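Local coordinates for protein alpha-ketoglutarate-dependent non-heme iron oxygenase EasH (Aspergillus japonicus, PDB 5M0T) that probably catalyses an iron- and 2-oxoglutarate-dependent oxidation in the biosynthesis of the ergot alkaloid cycloclavine, at residues A[154-159]-A[202-207]; A[163-168]-A[214-219]. One frame throughout, in Å; residues are numbered along the deposited sequence.

Contact 1: A[154-159]-A[202-207]; sequences NFLTAL and VLFTGK. With AKG (2-oxoglutaric acid), chain D.
In the sheet that floors the iron and 2-oxoglutarate site, N154, F155 and L156 pair with F204, L203 and V202 on neighbouring antiparallel strands. Four backbone bonds join the hydrogen-bonded pairs; the two shortest, both 2.8 Å, are N154 N to F204 O and V202 N to L156 O. On the cofactor side, the CB of N154 lies over one face of the F204 ring, 3.9 Å from its centroid. With CG anti to the backbone N (chi1 -165°), the amide runs alongside the ring, its plane turned 43° from it, and ND2 comes 3.4 Å from F204 CZ. Asparagine suits this place: its CB packs on the ring while ND2 makes a weak hydrogen bond to the iron ligand E134. L156 sets CB 3.8 Å from V202 CG1 and carries CD1 to 3.6 Å from C5 of 2-oxoglutarate, a branched apolar wall for the cosubstrate. On the other face the pair F155 and L203 is apolar, as suits packing against helix 95-105: L203 CD1 stands over the F155 ring in tight CH-pi contact, 3.4 Å from the centroid. With the F204 side chain about 5 Å from the iron, this strand pair is part of the double-stranded beta-helix of the cupin fold, as in phytanoyl-CoA dioxygenase relatives.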
# COMPACT_ATOMS: atom_id res chain seq x y z
N ASN A 154 -3.60 -7.15 -14.88
CA ASN A 154 -4.26 -8.45 -14.67
C ASN A 154 -3.89 -9.47 -15.73
O ASN A 154 -4.24 -9.32 -16.89
CB ASN A 154 -5.78 -8.28 -14.65
CG ASN A 154 -6.50 -9.50 -14.08
OD1 ASN A 154 -6.03 -10.64 -14.18
ND2 ASN A 154 -7.66 -9.26 -13.47
N PHE A 155 -3.20 -10.53 -15.32
CA PHE A 155 -2.93 -11.67 -16.19
C PHE A 155 -4.01 -12.69 -15.88
O PHE A 155 -3.91 -13.38 -14.88
CB PHE A 155 -1.56 -12.29 -15.88
CG PHE A 155 -0.39 -11.38 -16.14
CD1 PHE A 155 -0.05 -10.40 -15.23
CD2 PHE A 155 0.41 -11.56 -17.27
CE1 PHE A 155 1.04 -9.57 -15.45
CE2 PHE A 155 1.50 -10.73 -17.50
CZ PHE A 155 1.82 -9.74 -16.60
N LEU A 156 -5.04 -12.77 -16.72
CA LEU A 156 -6.17 -13.65 -16.45
C LEU A 156 -6.09 -14.89 -17.32
O LEU A 156 -6.43 -14.85 -18.50
CB LEU A 156 -7.50 -12.91 -16.63
CG LEU A 156 -8.71 -13.58 -15.93
CD1 LEU A 156 -9.88 -12.61 -15.74
CD2 LEU A 156 -9.20 -14.82 -16.67
N THR A 157 -5.67 -15.99 -16.72
CA THR A 157 -5.41 -17.21 -17.47
C THR A 157 -6.63 -18.12 -17.48
O THR A 157 -7.27 -18.34 -16.45
CB THR A 157 -4.21 -17.96 -16.85
OG1 THR A 157 -3.11 -17.06 -16.71
CG2 THR A 157 -3.82 -19.15 -17.69
N ALA A 158 -6.93 -18.67 -18.66
CA ALA A 158 -7.96 -19.68 -18.81
C ALA A 158 -7.43 -21.04 -18.33
O ALA A 158 -6.42 -21.53 -18.82
CB ALA A 158 -8.42 -19.75 -20.26
N LEU A 159 -8.10 -21.63 -17.35
CA LEU A 159 -7.76 -22.95 -16.84
C LEU A 159 -8.66 -24.05 -17.37
O LEU A 159 -8.38 -25.22 -17.14
CB LEU A 159 -7.77 -22.95 -15.31
CG LEU A 159 -6.80 -22.00 -14.62
CD1 LEU A 159 -6.97 -22.06 -13.11
CD2 LEU A 159 -5.35 -22.32 -15.01
N VAL A 202 -5.82 -13.63 -20.93
CA VAL A 202 -6.19 -12.30 -21.39
C VAL A 202 -5.51 -11.31 -20.43
O VAL A 202 -5.64 -11.43 -19.21
CB VAL A 202 -7.72 -12.11 -21.57
CG1 VAL A 202 -8.51 -12.16 -20.26
CG2 VAL A 202 -8.00 -10.79 -22.27
N LEU A 203 -4.75 -10.37 -21.00
CA LEU A 203 -3.95 -9.40 -20.25
C LEU A 203 -4.58 -8.01 -20.38
O LEU A 203 -4.74 -7.54 -21.50
CB LEU A 203 -2.53 -9.35 -20.81
CG LEU A 203 -1.56 -8.47 -20.04
CD1 LEU A 203 -1.21 -9.12 -18.71
CD2 LEU A 203 -0.30 -8.17 -20.85
N PHE A 204 -4.92 -7.37 -19.26
CA PHE A 204 -5.47 -6.01 -19.29
C PHE A 204 -5.02 -5.16 -18.10
O PHE A 204 -4.73 -5.68 -17.03
CB PHE A 204 -7.00 -6.02 -19.42
CG PHE A 204 -7.71 -6.86 -18.39
CD1 PHE A 204 -8.10 -6.32 -17.17
CD2 PHE A 204 -8.01 -8.19 -18.65
CE1 PHE A 204 -8.76 -7.09 -16.23
CE2 PHE A 204 -8.68 -8.98 -17.70
CZ PHE A 204 -9.06 -8.42 -16.49
N THR A 205 -4.91 -3.85 -18.32
CA THR A 205 -4.58 -2.92 -17.26
C THR A 205 -5.80 -2.66 -16.39
O THR A 205 -6.92 -2.99 -16.78
CB THR A 205 -4.14 -1.55 -17.80
OG1 THR A 205 -5.27 -0.85 -18.34
CG2 THR A 205 -2.98 -1.70 -18.85
N GLY A 206 -5.58 -2.01 -15.26
CA GLY A 206 -6.66 -1.62 -14.36
C GLY A 206 -7.55 -0.52 -14.91
O GLY A 206 -8.48 -0.12 -14.22
N LYS A 207 -7.25 -0.01 -16.11
CA LYS A 207 -8.01 1.06 -16.73
C LYS A 207 -8.95 0.57 -17.81
O LYS A 207 -9.69 1.35 -18.34
CB LYS A 207 -7.04 2.08 -17.31
CG LYS A 207 -6.22 2.74 -16.23
CD LYS A 207 -5.20 3.69 -16.81
CE LYS A 207 -5.63 5.12 -16.75
NZ LYS A 207 -4.47 6.00 -17.01
C1 AKG D . -12.94 -9.28 -11.26
O1 AKG D . -12.47 -8.18 -10.99
O2 AKG D . -13.49 -10.09 -10.39
C2 AKG D . -12.94 -9.86 -12.68
O5 AKG D . -12.86 -9.08 -13.61
C3 AKG D . -13.02 -11.35 -12.91
C4 AKG D . -13.15 -11.71 -14.39
C5 AKG D . -13.26 -13.18 -14.66
O3 AKG D . -13.01 -13.98 -13.65
O4 AKG D . -13.55 -13.59 -15.76

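Contact 2: A[163-168]-A[214-219]; sequences TAENGA and KNNTTD
E165, N166 and N216 carry most of the meeting between two loops, and one backbone hydrogen bond links the loops: N216 N donates to E165 O at 2.8 Å, almost head-on to the carbonyl. The chain of E165 is bent at chi2 (-102°), and it crosses the N216 side chain at about a right angle. Its OE1 comes only to 4.1 Å from N216 CB, a loose touch between two polar, solvent-exposed side chains. N166 points away from the partner loop overall, yet its CB rests 3.7 Å from T217 CG2, while CG sits between the backbone N and the carbonyl carbon (chi1 84°), which curls the amide back over its own turn. There N166 OD1 accepts from T163 N at 2.9 Å, reached from above the carbonyl plane, and T163 OG1 answers by accepting from N166 N at 2.7 Å. This reciprocal pair, an ST motif on its threonine side, braces the type I turn of 164-167. Asparagine and threonine suit these places because short polar side chains can bond back to nearby backbone. In the partner loop, N215 OD1 accepts in its carbonyl plane from T217 N, which makes an Asx turn, and T217 OG1 adds a second bond at 2.8 Å to N215 OD1. G167 follows N166 with a positive phi (105°), where a CB would jam against the preceding carbonyl, and its CA lies 3.3 Å from K214 O. G167 O accepts from R222, which also binds 2-oxoglutarate, so G167, at the end of the turn, probably helps place R222 as a second-shell residue of the cosubstrate pocket in this cupin-type dioxygenase.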
# COMPACT_ATOMS: atom_id res chain seq x y z
N THR A 163 -15.17 -19.78 -23.74
CA THR A 163 -16.05 -19.60 -24.91
C THR A 163 -17.03 -18.43 -24.69
O THR A 163 -17.33 -18.07 -23.55
CB THR A 163 -16.89 -20.85 -25.22
OG1 THR A 163 -17.91 -21.01 -24.22
CG2 THR A 163 -16.01 -22.12 -25.28
N ALA A 164 -17.53 -17.86 -25.78
CA ALA A 164 -18.57 -16.85 -25.69
C ALA A 164 -19.69 -17.36 -24.76
O ALA A 164 -20.03 -16.68 -23.78
CB ALA A 164 -19.12 -16.51 -27.06
N GLU A 165 -20.17 -18.57 -25.03
CA GLU A 165 -21.28 -19.18 -24.30
C GLU A 165 -21.00 -19.54 -22.83
O GLU A 165 -21.89 -19.40 -21.99
CB GLU A 165 -21.75 -20.44 -25.04
CG GLU A 165 -22.51 -20.12 -26.32
CD GLU A 165 -24.03 -20.23 -26.16
OE1 GLU A 165 -24.48 -21.27 -25.64
OE2 GLU A 165 -24.78 -19.32 -26.59
N ASN A 166 -19.79 -20.00 -22.51
CA ASN A 166 -19.50 -20.49 -21.15
C ASN A 166 -19.00 -19.42 -20.18
O ASN A 166 -18.64 -19.74 -19.05
CB ASN A 166 -18.58 -21.74 -21.17
CG ASN A 166 -17.10 -21.44 -21.26
OD1 ASN A 166 -16.66 -20.28 -21.27
ND2 ASN A 166 -16.31 -22.52 -21.32
N GLY A 167 -18.98 -18.15 -20.61
CA GLY A 167 -18.67 -17.04 -19.71
C GLY A 167 -17.29 -16.41 -19.85
O GLY A 167 -16.83 -15.71 -18.93
N ALA A 168 -16.63 -16.62 -20.99
CA ALA A 168 -15.32 -15.99 -21.24
C ALA A 168 -15.36 -14.50 -20.91
O ALA A 168 -16.32 -13.81 -21.26
CB ALA A 168 -14.87 -16.20 -22.68
N LYS A 214 -21.57 -14.16 -18.90
CA LYS A 214 -22.67 -15.05 -18.55
C LYS A 214 -22.31 -16.48 -18.97
O LYS A 214 -21.88 -16.71 -20.10
CB LYS A 214 -23.96 -14.59 -19.28
CG LYS A 214 -25.28 -14.99 -18.60
CD LYS A 214 -26.14 -15.99 -19.36
CE LYS A 214 -27.53 -16.09 -18.74
NZ LYS A 214 -27.57 -16.75 -17.40
N ASN A 215 -22.48 -17.44 -18.05
CA ASN A 215 -22.30 -18.87 -18.35
C ASN A 215 -23.66 -19.47 -18.77
O ASN A 215 -24.41 -19.89 -17.92
CB ASN A 215 -21.70 -19.60 -17.13
CG ASN A 215 -21.27 -21.04 -17.43
OD1 ASN A 215 -21.82 -21.70 -18.31
ND2 ASN A 215 -20.28 -21.54 -16.68
N ASN A 216 -23.93 -19.50 -20.07
CA ASN A 216 -25.16 -20.07 -20.66
C ASN A 216 -25.17 -21.58 -20.86
O ASN A 216 -26.13 -22.10 -21.45
CB ASN A 216 -25.39 -19.48 -22.08
CG ASN A 216 -25.98 -18.10 -22.06
OD1 ASN A 216 -27.08 -17.92 -21.54
ND2 ASN A 216 -25.31 -17.14 -22.71
N THR A 217 -24.15 -22.31 -20.42
CA THR A 217 -24.14 -23.77 -20.59
C THR A 217 -24.95 -24.41 -19.49
O THR A 217 -25.27 -23.76 -18.51
CB THR A 217 -22.73 -24.38 -20.53
OG1 THR A 217 -22.21 -24.29 -19.19
CG2 THR A 217 -21.78 -23.65 -21.52
N THR A 218 -25.28 -25.69 -19.67
CA THR A 218 -25.99 -26.48 -18.67
C THR A 218 -25.06 -27.27 -17.76
O THR A 218 -25.46 -27.64 -16.66
CB THR A 218 -26.93 -27.49 -19.38
OG1 THR A 218 -27.82 -26.78 -20.24
CG2 THR A 218 -27.76 -28.32 -18.39
N ASP A 219 -23.83 -27.52 -18.20
CA ASP A 219 -22.95 -28.49 -17.55
C ASP A 219 -21.44 -28.15 -17.50
O ASP A 219 -20.66 -28.99 -17.09
CB ASP A 219 -23.14 -29.85 -18.24
CG ASP A 219 -22.79 -29.82 -19.74
OD1 ASP A 219 -22.72 -28.72 -20.35
OD2 ASP A 219 -22.59 -30.91 -20.31

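In the fold
Strand 152-158 enters first, and the chain runs from it directly into the turn of 163-168, so the leading segments of both contacts adjoin. The chain then passes through strands 170-171 and 192-193 before strand 201-205 returns to close the loop of contact 1. Contact 2 closes later, at 214-219, after strand 210-211 has supplied the iron ligand H210. Since contact 2 starts within the span of contact 1 and ends beyond it, the two cross. Their centres lie 18 Å apart: contact 1 joins strands of the large sheet near the molecular centre, whereas contact 2, about 22 Å from the centre of the chain, ties the loop before strand 170-171 to the loop before strand 222-231.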